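PDB 2PO1: probable exosome complex exonuclease 2 from Pyrococcus abyssi, which probably serves as a non-catalytic subunit of the archaeal RNA-degrading exosome, helping to shape the active site of its partner Rrp41. Local coordinates for residues V129-K134 / G179-L184. Sequence-based numbering, arbitrary orientation.
Sequences VIVPGK and GEVETL
Val131, which meets Val181 through CG2, also carries the shortest polar bond here: Lys134 N donates to Val131 O at 3.0 Å. This i to i+3 bond, with psi 130° at Pro132 and a positive phi of 79° at Gly133, defines a type II turn leading into strand 135-147 of the mixed sheet in the RNase PH-type domain. Just before it the backbone turns a corner at Ile130, and Ile130 and Val131 together stand opposite Ile135, a classic beta bulge. The bulge directs two consecutive side chains toward Val181, where a regular strand would alternate them.

Across the contact only methyl groups touch. Ile130 CG2, placed anti to its backbone N while CG1 sits beside that N, reaches Val181 CG2 at 3.8 Å, with Ile130 running nearly perpendicular to Val181. Val131 CG2 lies 4.1 Å from the same Val181 CG2, its side chain alongside but pointing the opposite way. Leu70 and Ile135 of the mixed sheet, with Val172, touch both Ile130 and Val181, joining that sheet to the three-stranded antiparallel sheet edged by 181-184.

With 89 Å² buried, counting both sides, this small surface contact rests on dispersion between methyls and partial removal of apolar surface from water.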
loop_
_atom_site.group_PDB
_atom_site.type_symbol
_atom_site.label_atom_id
_atom_site.label_comp_id
_atom_site.label_asym_id
_atom_site.label_seq_id
_atom_site.Cartn_x
_atom_site.Cartn_y
_atom_site.Cartn_z
ATOM N N VAL C 129 29.592 -12.324 -9.220
ATOM C CA VAL C 129 30.116 -10.973 -9.228
ATOM C C VAL C 129 30.726 -10.666 -10.582
ATOM O O VAL C 129 31.441 -11.493 -11.139
ATOM C CB VAL C 129 31.175 -10.788 -8.130
ATOM C CG1 VAL C 129 31.822 -9.451 -8.258
ATOM C CG2 VAL C 129 30.517 -10.925 -6.787
ATOM N N ILE C 130 30.405 -9.509 -11.140
ATOM C CA ILE C 130 31.026 -9.102 -12.400
ATOM C C ILE C 130 32.047 -8.015 -12.131
ATOM O O ILE C 130 33.200 -8.110 -12.554
ATOM C CB ILE C 130 29.994 -8.604 -13.442
ATOM C CG1 ILE C 130 28.861 -9.616 -13.602
ATOM C CG2 ILE C 130 30.665 -8.293 -14.770
ATOM C CD1 ILE C 130 29.310 -11.054 -13.872
ATOM N N VAL C 131 31.635 -6.972 -11.430
ATOM C CA VAL C 131 32.577 -5.956 -10.986
ATOM C C VAL C 131 32.299 -5.855 -9.508
ATOM O O VAL C 131 31.200 -5.455 -9.125
ATOM C CB VAL C 131 32.311 -4.614 -11.667
ATOM C CG1 VAL C 131 33.301 -3.563 -11.203
ATOM C CG2 VAL C 131 32.354 -4.791 -13.173
ATOM N N PRO C 132 33.248 -6.303 -8.661
ATOM C CA PRO C 132 33.030 -6.231 -7.210
ATOM C C PRO C 132 32.508 -4.875 -6.750
ATOM O O PRO C 132 33.001 -3.854 -7.170
ATOM C CB PRO C 132 34.417 -6.529 -6.639
ATOM C CG PRO C 132 34.984 -7.484 -7.628
ATOM C CD PRO C 132 34.535 -6.950 -8.979
ATOM N N GLY C 133 31.445 -4.881 -5.959
ATOM C CA GLY C 133 30.919 -3.648 -5.410
ATOM C C GLY C 133 30.067 -2.827 -6.350
ATOM O O GLY C 133 29.598 -1.763 -5.958
ATOM N N LYS C 134 29.863 -3.294 -7.582
ATOM C CA LYS C 134 29.197 -2.470 -8.596
ATOM C C LYS C 134 28.237 -3.217 -9.508
ATOM O O LYS C 134 27.193 -2.692 -9.859
ATOM C CB LYS C 134 30.245 -1.758 -9.462
ATOM C CG LYS C 134 31.275 -0.974 -8.651
ATOM C CD LYS C 134 31.057 0.548 -8.748
ATOM C CE LYS C 134 30.003 1.117 -7.755
ATOM N NZ LYS C 134 30.185 2.620 -7.648
ATOM N N GLY C 179 35.853 -0.577 -20.132
ATOM C CA GLY C 179 35.280 -0.520 -18.790
ATOM C C GLY C 179 33.805 -0.897 -18.724
ATOM O O GLY C 179 33.210 -0.876 -17.647
ATOM N N GLU C 180 33.219 -1.235 -19.874
ATOM C CA GLU C 180 31.832 -1.687 -19.974
ATOM C C GLU C 180 31.692 -3.169 -19.664
ATOM O O GLU C 180 32.610 -3.953 -19.861
ATOM C CB GLU C 180 31.302 -1.532 -21.394
ATOM C CG GLU C 180 31.367 -0.158 -22.066
ATOM C CD GLU C 180 30.645 -0.217 -23.413
ATOM O OE1 GLU C 180 30.730 0.744 -24.218
ATOM O OE2 GLU C 180 29.989 -1.270 -23.661
ATOM N N VAL C 181 30.500 -3.546 -19.225
ATOM C CA VAL C 181 30.123 -4.938 -19.112
ATOM C C VAL C 181 29.395 -5.314 -20.395
ATOM O O VAL C 181 28.531 -4.575 -20.860
ATOM C CB VAL C 181 29.237 -5.174 -17.873
ATOM C CG1 VAL C 181 28.609 -6.517 -17.944
ATOM C CG2 VAL C 181 30.082 -5.068 -16.606
ATOM N N GLU C 182 29.781 -6.441 -20.990
ATOM C CA GLU C 182 29.133 -6.941 -22.210
ATOM C C GLU C 182 28.361 -8.237 -21.920
ATOM O O GLU C 182 28.917 -9.192 -21.375
ATOM C CB GLU C 182 30.168 -7.142 -23.323
ATOM C CG GLU C 182 30.832 -5.829 -23.763
ATOM C CD GLU C 182 32.193 -6.034 -24.435
ATOM O OE1 GLU C 182 32.809 -7.091 -24.198
ATOM O OE2 GLU C 182 32.651 -5.129 -25.183
ATOM N N THR C 183 27.069 -8.231 -22.244
ATOM C CA THR C 183 26.221 -9.410 -22.117
ATOM C C THR C 183 26.279 -10.152 -23.437
ATOM O O THR C 183 25.890 -9.609 -24.475
ATOM C CB THR C 183 24.758 -9.047 -21.831
ATOM O OG1 THR C 183 24.604 -8.664 -20.456
ATOM C CG2 THR C 183 23.856 -10.257 -22.080
ATOM N N LEU C 184 26.773 -11.389 -23.387
ATOM C CA LEU C 184 26.918 -12.220 -24.571
ATOM C C LEU C 184 25.671 -13.086 -24.771
ATOM O O LEU C 184 24.841 -13.194 -23.887
ATOM C CB LEU C 184 28.185 -13.093 -24.480
ATOM C CG LEU C 184 29.442 -12.522 -23.812
ATOM C CD1 LEU C 184 30.518 -13.580 -23.741
ATOM C CD2 LEU C 184 29.958 -11.256 -24.516
#